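Local coordinates for protein rhamnosidase B (Bacillus sp., PDB 2OKX) that hydrolyses terminal alpha-L-rhamnose residues from rhamnosides, as a glycoside hydrolase of family 78 that inverts configuration, at residues A[608-612]-A[613-617]; A[651-654]-A[655-659]; A[677-681]-A[682-686]. All blocks are in the same frame, centred on the assembly; numbering follows the deposited sequence.

Interaction 1: residues A[608-612]-A[613-617]; sequences ADETP and LYLDQ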
# COMPACT_ATOMS: atom_id res chain seq x y z
N ALA A 608 -19.07 3.11 -8.72
CA ALA A 608 -20.44 2.69 -9.04
C ALA A 608 -20.57 2.23 -10.49
O ALA A 608 -21.30 1.27 -10.77
CB ALA A 608 -21.41 3.83 -8.76
N ASP A 609 -19.89 2.90 -11.41
CA ASP A 609 -19.95 2.53 -12.82
C ASP A 609 -19.42 1.12 -13.04
O ASP A 609 -19.91 0.39 -13.90
CB ASP A 609 -19.15 3.50 -13.70
CG ASP A 609 -19.80 4.87 -13.80
OD1 ASP A 609 -21.02 4.93 -14.03
OD2 ASP A 609 -19.08 5.88 -13.66
N GLU A 610 -18.42 0.74 -12.25
CA GLU A 610 -17.83 -0.59 -12.36
C GLU A 610 -18.78 -1.64 -11.78
O GLU A 610 -18.97 -2.70 -12.35
CB GLU A 610 -16.50 -0.66 -11.60
CG GLU A 610 -15.28 -0.94 -12.46
CD GLU A 610 -15.57 -1.90 -13.60
OE1 GLU A 610 -16.10 -1.44 -14.63
OE2 GLU A 610 -15.27 -3.11 -13.47
N THR A 611 -19.37 -1.32 -10.63
CA THR A 611 -20.30 -2.23 -9.97
C THR A 611 -21.00 -1.55 -8.79
O THR A 611 -20.37 -0.88 -7.97
CB THR A 611 -19.58 -3.49 -9.44
OG1 THR A 611 -20.43 -4.15 -8.49
CG2 THR A 611 -18.27 -3.12 -8.76
N PRO A 612 -22.33 -1.73 -8.70
CA PRO A 612 -23.14 -1.15 -7.62
C PRO A 612 -22.76 -1.69 -6.25
O PRO A 612 -23.17 -1.15 -5.22
CB PRO A 612 -24.56 -1.52 -8.02
CG PRO A 612 -24.37 -2.84 -8.70
CD PRO A 612 -23.17 -2.57 -9.58
N LEU A 613 -21.97 -2.76 -6.23
CA LEU A 613 -21.53 -3.38 -4.98
C LEU A 613 -20.30 -2.64 -4.44
O LEU A 613 -19.91 -2.84 -3.28
CB LEU A 613 -21.21 -4.86 -5.20
CG LEU A 613 -22.36 -5.72 -5.74
CD1 LEU A 613 -21.90 -7.17 -5.86
CD2 LEU A 613 -23.57 -5.62 -4.81
N TYR A 614 -19.70 -1.81 -5.29
CA TYR A 614 -18.53 -0.99 -4.96
C TYR A 614 -17.22 -1.74 -4.77
O TYR A 614 -17.18 -2.80 -4.14
CB TYR A 614 -18.83 -0.13 -3.71
CG TYR A 614 -19.97 0.86 -3.90
CD1 TYR A 614 -20.49 1.57 -2.82
CD2 TYR A 614 -20.54 1.08 -5.16
CE1 TYR A 614 -21.54 2.48 -2.99
CE2 TYR A 614 -21.59 1.98 -5.34
CZ TYR A 614 -22.09 2.67 -4.25
OH TYR A 614 -23.13 3.56 -4.43
N LEU A 615 -16.15 -1.18 -5.33
CA LEU A 615 -14.81 -1.78 -5.25
C LEU A 615 -14.23 -1.78 -3.85
O LEU A 615 -14.49 -0.87 -3.06
CB LEU A 615 -13.86 -1.05 -6.21
CG LEU A 615 -13.70 -1.66 -7.61
CD1 LEU A 615 -15.07 -1.95 -8.21
CD2 LEU A 615 -12.90 -0.72 -8.50
N ASP A 616 -13.44 -2.81 -3.54
CA ASP A 616 -12.83 -2.95 -2.22
C ASP A 616 -11.60 -2.06 -2.01
O ASP A 616 -11.11 -1.93 -0.88
CB ASP A 616 -12.50 -4.43 -1.95
CG ASP A 616 -11.82 -5.12 -3.13
OD1 ASP A 616 -11.98 -6.35 -3.26
OD2 ASP A 616 -11.13 -4.43 -3.91
N GLN A 617 -11.11 -1.45 -3.08
CA GLN A 617 -9.99 -0.50 -3.03
C GLN A 617 -10.19 0.47 -4.19
O GLN A 617 -10.57 0.06 -5.29
CB GLN A 617 -8.62 -1.20 -3.09
CG GLN A 617 -8.56 -2.54 -3.82
CD GLN A 617 -8.53 -2.39 -5.32
OE1 GLN A 617 -7.60 -1.80 -5.88
NE2 GLN A 617 -9.54 -2.93 -5.99

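Interaction 2: residues A[651-654]-A[655-659]; sequences ARIW and PAVKH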
# COMPACT_ATOMS: atom_id res chain seq x y z
N ALA A 651 -26.37 13.71 4.09
CA ALA A 651 -27.33 13.93 3.01
C ALA A 651 -26.68 13.66 1.66
O ALA A 651 -27.28 13.05 0.78
CB ALA A 651 -27.85 15.37 3.07
N ARG A 652 -25.44 14.12 1.50
CA ARG A 652 -24.71 13.92 0.25
C ARG A 652 -24.39 12.46 -0.02
O ARG A 652 -24.44 12.01 -1.16
CB ARG A 652 -23.39 14.70 0.25
CG ARG A 652 -23.53 16.22 0.24
CD ARG A 652 -22.20 16.86 -0.14
NE ARG A 652 -21.14 16.57 0.83
CZ ARG A 652 -20.93 17.27 1.94
NH1 ARG A 652 -19.95 16.93 2.76
NH2 ARG A 652 -21.71 18.31 2.22
N ILE A 653 -24.07 11.72 1.04
CA ILE A 653 -23.70 10.31 0.90
C ILE A 653 -24.84 9.30 0.96
O ILE A 653 -24.69 8.17 0.48
CB ILE A 653 -22.62 9.92 1.96
CG1 ILE A 653 -21.72 8.82 1.42
CG2 ILE A 653 -23.29 9.46 3.25
CD1 ILE A 653 -20.81 9.28 0.31
N TRP A 654 -25.98 9.68 1.53
CA TRP A 654 -27.11 8.75 1.65
C TRP A 654 -27.46 8.01 0.36
O TRP A 654 -27.61 6.79 0.36
CB TRP A 654 -28.35 9.47 2.18
CG TRP A 654 -29.60 8.63 2.07
CD1 TRP A 654 -30.75 8.95 1.39
CD2 TRP A 654 -29.81 7.31 2.61
NE1 TRP A 654 -31.66 7.92 1.48
CE2 TRP A 654 -31.11 6.90 2.21
CE3 TRP A 654 -29.04 6.44 3.38
CZ2 TRP A 654 -31.65 5.66 2.57
CZ3 TRP A 654 -29.57 5.20 3.73
CH2 TRP A 654 -30.86 4.82 3.33
N PRO A 655 -27.62 8.74 -0.76
CA PRO A 655 -27.96 8.09 -2.03
C PRO A 655 -27.01 6.95 -2.41
O PRO A 655 -27.46 5.88 -2.82
CB PRO A 655 -27.91 9.25 -3.03
CG PRO A 655 -28.39 10.40 -2.20
CD PRO A 655 -27.62 10.21 -0.91
N ALA A 656 -25.71 7.18 -2.27
CA ALA A 656 -24.72 6.16 -2.60
C ALA A 656 -24.87 4.96 -1.67
O ALA A 656 -24.65 3.81 -2.07
CB ALA A 656 -23.31 6.73 -2.49
N VAL A 657 -25.23 5.22 -0.41
CA VAL A 657 -25.41 4.16 0.57
C VAL A 657 -26.65 3.33 0.23
O VAL A 657 -26.61 2.10 0.25
CB VAL A 657 -25.57 4.74 1.99
CG1 VAL A 657 -25.94 3.64 2.97
CG2 VAL A 657 -24.27 5.42 2.42
N LYS A 658 -27.74 4.02 -0.07
CA LYS A 658 -29.00 3.37 -0.42
C LYS A 658 -28.82 2.54 -1.69
O LYS A 658 -29.24 1.38 -1.77
CB LYS A 658 -30.08 4.44 -0.64
CG LYS A 658 -31.46 3.91 -0.99
CD LYS A 658 -32.42 5.08 -1.18
CE LYS A 658 -33.82 4.60 -1.51
NZ LYS A 658 -34.37 3.73 -0.43
N HIS A 659 -28.16 3.14 -2.67
CA HIS A 659 -27.90 2.50 -3.95
C HIS A 659 -27.21 1.14 -3.83
O HIS A 659 -27.68 0.15 -4.40
CB HIS A 659 -27.05 3.43 -4.83
CG HIS A 659 -26.65 2.82 -6.14
ND1 HIS A 659 -27.56 2.49 -7.12
CD2 HIS A 659 -25.43 2.48 -6.62
CE1 HIS A 659 -26.92 1.97 -8.15
NE2 HIS A 659 -25.63 1.96 -7.88
O HOH W 1 -24.13 9.84 -2.63

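Interaction 3: residues A[677-681]-A[682-686]; sequences AGWNL and LDWAP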
# COMPACT_ATOMS: atom_id res chain seq x y z
N ALA A 677 -21.40 -15.20 -5.62
CA ALA A 677 -20.24 -15.83 -6.24
C ALA A 677 -19.19 -14.73 -6.31
O ALA A 677 -19.20 -13.92 -7.23
CB ALA A 677 -20.59 -16.31 -7.65
N GLY A 678 -18.30 -14.71 -5.33
CA GLY A 678 -17.26 -13.69 -5.30
C GLY A 678 -16.29 -13.85 -4.15
O GLY A 678 -16.25 -14.89 -3.51
N TRP A 679 -15.51 -12.81 -3.89
CA TRP A 679 -14.52 -12.84 -2.82
C TRP A 679 -15.25 -12.53 -1.51
O TRP A 679 -15.40 -11.37 -1.13
CB TRP A 679 -13.43 -11.80 -3.10
CG TRP A 679 -12.17 -11.98 -2.33
CD1 TRP A 679 -11.83 -13.03 -1.51
CD2 TRP A 679 -11.05 -11.08 -2.30
NE1 TRP A 679 -10.57 -12.83 -0.99
CE2 TRP A 679 -10.07 -11.64 -1.45
CE3 TRP A 679 -10.79 -9.85 -2.92
CZ2 TRP A 679 -8.85 -11.02 -1.20
CZ3 TRP A 679 -9.56 -9.22 -2.66
CH2 TRP A 679 -8.61 -9.81 -1.81
N ASN A 680 -15.69 -13.58 -0.82
CA ASN A 680 -16.43 -13.45 0.44
C ASN A 680 -15.49 -13.51 1.63
O ASN A 680 -15.60 -14.39 2.48
CB ASN A 680 -17.45 -14.58 0.53
CG ASN A 680 -18.31 -14.69 -0.71
OD1 ASN A 680 -18.63 -15.79 -1.18
ND2 ASN A 680 -18.70 -13.55 -1.26
N LEU A 681 -14.57 -12.55 1.68
CA LEU A 681 -13.56 -12.49 2.73
C LEU A 681 -13.90 -11.72 3.99
O LEU A 681 -14.75 -10.83 4.00
CB LEU A 681 -12.27 -11.89 2.14
CG LEU A 681 -11.09 -11.70 3.10
CD1 LEU A 681 -10.46 -13.05 3.37
CD2 LEU A 681 -10.07 -10.74 2.49
N LEU A 682 -13.20 -12.08 5.07
CA LEU A 682 -13.32 -11.41 6.35
C LEU A 682 -11.94 -11.38 7.03
O LEU A 682 -11.40 -10.31 7.28
CB LEU A 682 -14.32 -12.10 7.28
CG LEU A 682 -14.34 -11.46 8.68
CD1 LEU A 682 -14.63 -9.97 8.56
CD2 LEU A 682 -15.37 -12.14 9.57
N ASP A 683 -11.38 -12.56 7.30
CA ASP A 683 -10.09 -12.65 7.98
C ASP A 683 -9.09 -13.60 7.30
O ASP A 683 -9.49 -14.46 6.51
CB ASP A 683 -10.31 -13.11 9.42
CG ASP A 683 -9.10 -12.91 10.30
OD1 ASP A 683 -9.04 -13.53 11.39
OD2 ASP A 683 -8.20 -12.13 9.92
N TRP A 684 -7.81 -13.43 7.61
CA TRP A 684 -6.77 -14.29 7.04
C TRP A 684 -6.61 -15.50 7.96
O TRP A 684 -5.64 -15.60 8.72
CB TRP A 684 -5.44 -13.54 6.91
CG TRP A 684 -5.46 -12.41 5.92
CD1 TRP A 684 -5.24 -11.08 6.18
CD2 TRP A 684 -5.72 -12.50 4.51
NE1 TRP A 684 -5.35 -10.35 5.02
CE2 TRP A 684 -5.65 -11.20 3.98
CE3 TRP A 684 -6.02 -13.57 3.64
CZ2 TRP A 684 -5.86 -10.92 2.63
CZ3 TRP A 684 -6.23 -13.29 2.29
CH2 TRP A 684 -6.15 -11.98 1.80
N ALA A 685 -7.58 -16.40 7.90
CA ALA A 685 -7.57 -17.60 8.73
C ALA A 685 -8.38 -18.68 8.02
O ALA A 685 -9.16 -18.38 7.12
CB ALA A 685 -8.18 -17.29 10.09
N PRO A 686 -8.22 -19.95 8.44
CA PRO A 686 -8.90 -21.12 7.88
C PRO A 686 -10.43 -21.11 7.98
O PRO A 686 -11.04 -22.15 8.18
CB PRO A 686 -8.30 -22.29 8.66
CG PRO A 686 -6.94 -21.79 9.02
CD PRO A 686 -7.23 -20.37 9.44

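Interaction 1: residues A[608-612]-A[613-617]
Thr-611 grips the two residues of the turn that follow Pro-612. From its CB two branches part. OG1 lies anti to the backbone N (chi1 164°), beside the carbonyl carbon, which brings it to the N-H of Leu-613. It accepts a hydrogen bond from the backbone N of Leu-613 at 3.1 Å, and it lies 3.5 Å from CB of Leu-613. The methyl CG2 goes the other way and ends on CD1 of Leu-615, 3.5 Å off, which is tight for two carbons. The same CD1 also rests against CB of Glu-610 at 3.9 Å. The carbonyl of Thr-611 closes a type I beta turn over residues 611-614. N of Tyr-614 gives it a hydrogen bond, 2.9 Å from Thr-611 O.

The ring of Tyr-614 folds back over the turn. Pro-612 O stands 3.4 Å above one of its faces, toward the rim. CE2 of Tyr-614 meets CB of Ala-608 at 3.9 Å. The carboxylate of Glu-610 turns away and bonds to Ser-623.

In the chain the loop joins helix 595-603 to helix 627-644. The hydroxyl of Tyr-614 bonds to the backbone O of Ala-656 on helix 647-665, and its ring meets that of Trp-633 on helix 627-644 edge-to-face. The turn is thereby packed against helices 627-644 and 647-665 of the six-hairpin glycosidase domain.

Interaction 2: residues A[651-654]-A[655-659]
Lys-658 lies across one face of the Trp-654 indole, four residues on along helix 647-665. Its CB stands 4.0 Å from the centroid of the six-membered ring and 19° off the ring normal, a CH-pi contact. The lysine chain runs extended from CB through CE and crosses the indole at a slant. CD of Lys-658 comes 3.9 Å from CZ2 of Trp-654. The indole reaches this position because CG of Trp-654 is anti to the backbone N (chi1 169°), which carries the ring forward along the helix. Its side chain also touches helices 696-715 and 723-739.

Val-657 approaches the same indole at about a right angle, with its CG1 4.0 Å from CZ3 of Trp-654. Pro-655, next after Trp-654, has no N-H to give to the turn before it. Its CD instead packs 3.3 Å from O of Ala-651. A water bridges the resulting kink, giving a hydrogen bond to Arg-652 O and accepting one from the N of Ala-656. Regular bonding resumes with N of Val-657 to O of Ile-653 and continues with N of Lys-658, 2.8 Å from O of Trp-654.

NE1 of Trp-654 bonds to Glu-721, and NZ of Lys-658 bonds weakly to the backbone O of that residue. The touch between the two is apolar, and both polar ends find a partner in Glu-721, which probably steadies the pair.

Interaction 3: residues A[677-681]-A[682-686]
Leu-681 sets its CD2 methyl over one face of the Trp-684 indole, toward the rim. CD2 of Leu-681 is 4.2 Å from CH2 of Trp-684, and the two side chains cross at about a right angle. The leucine CG is anti to its own N (chi1 178°), which aims both methyls at the residues that follow. The second methyl, CD1 of Leu-681, meets O of Asp-683 at 3.6 Å. Replacing Leu-681 with an alanine would probably leave a gap against the Trp-684 face and let that indole shift.

Trp-679 comes to the same corner. Its CZ2 lies 4.1 Å from CH2 of Trp-684, with Trp-684 CH2 near the plane of the Trp-679 ring, at its edge. The contact is thus an apolar cluster of two indoles and one leucine, with no hydrogen bond between the two segments. Inverse gamma turns centred on Asn-680 and Trp-684 bend the loop. The carboxylate of Asp-683 receives a weak bond from the N of Trp-684, 2.7 Å from OD2, and bonds beyond the loop to Ser-800 and Gly-799.

A bound glycerol, probably from the crystallisation liquor, lies about 3 Å from the Trp-679 side chain, so this indole may border a pocket. In the chain the loop follows helix 647-665 and leads to strand 694-695. Leu-682 packs on His-697 and Phe-701 of helix 696-715 and on Val-769 of helix 764-772.

In the fold
All three contacts lie in the six-hairpin glycosidase domain and follow in series along the chain. Interaction 1 is in the loop before helix 627-644, interaction 2 is on helix 647-665, and interaction 3 is in the loop after that helix. The centres of interactions 1 and 2 are about 14 Å apart, and they touch directly where Pro-612 packs on His-659. Interaction 3 meets interaction 1 through Asp-616 and Trp-679, with centres about 18 Å apart. Interactions 2 and 3 do not touch; their nearest atoms are about 17 Å apart. Interaction 1 therefore bridges the other two, linking a helix of the helical domain to the loop beside the glycerol.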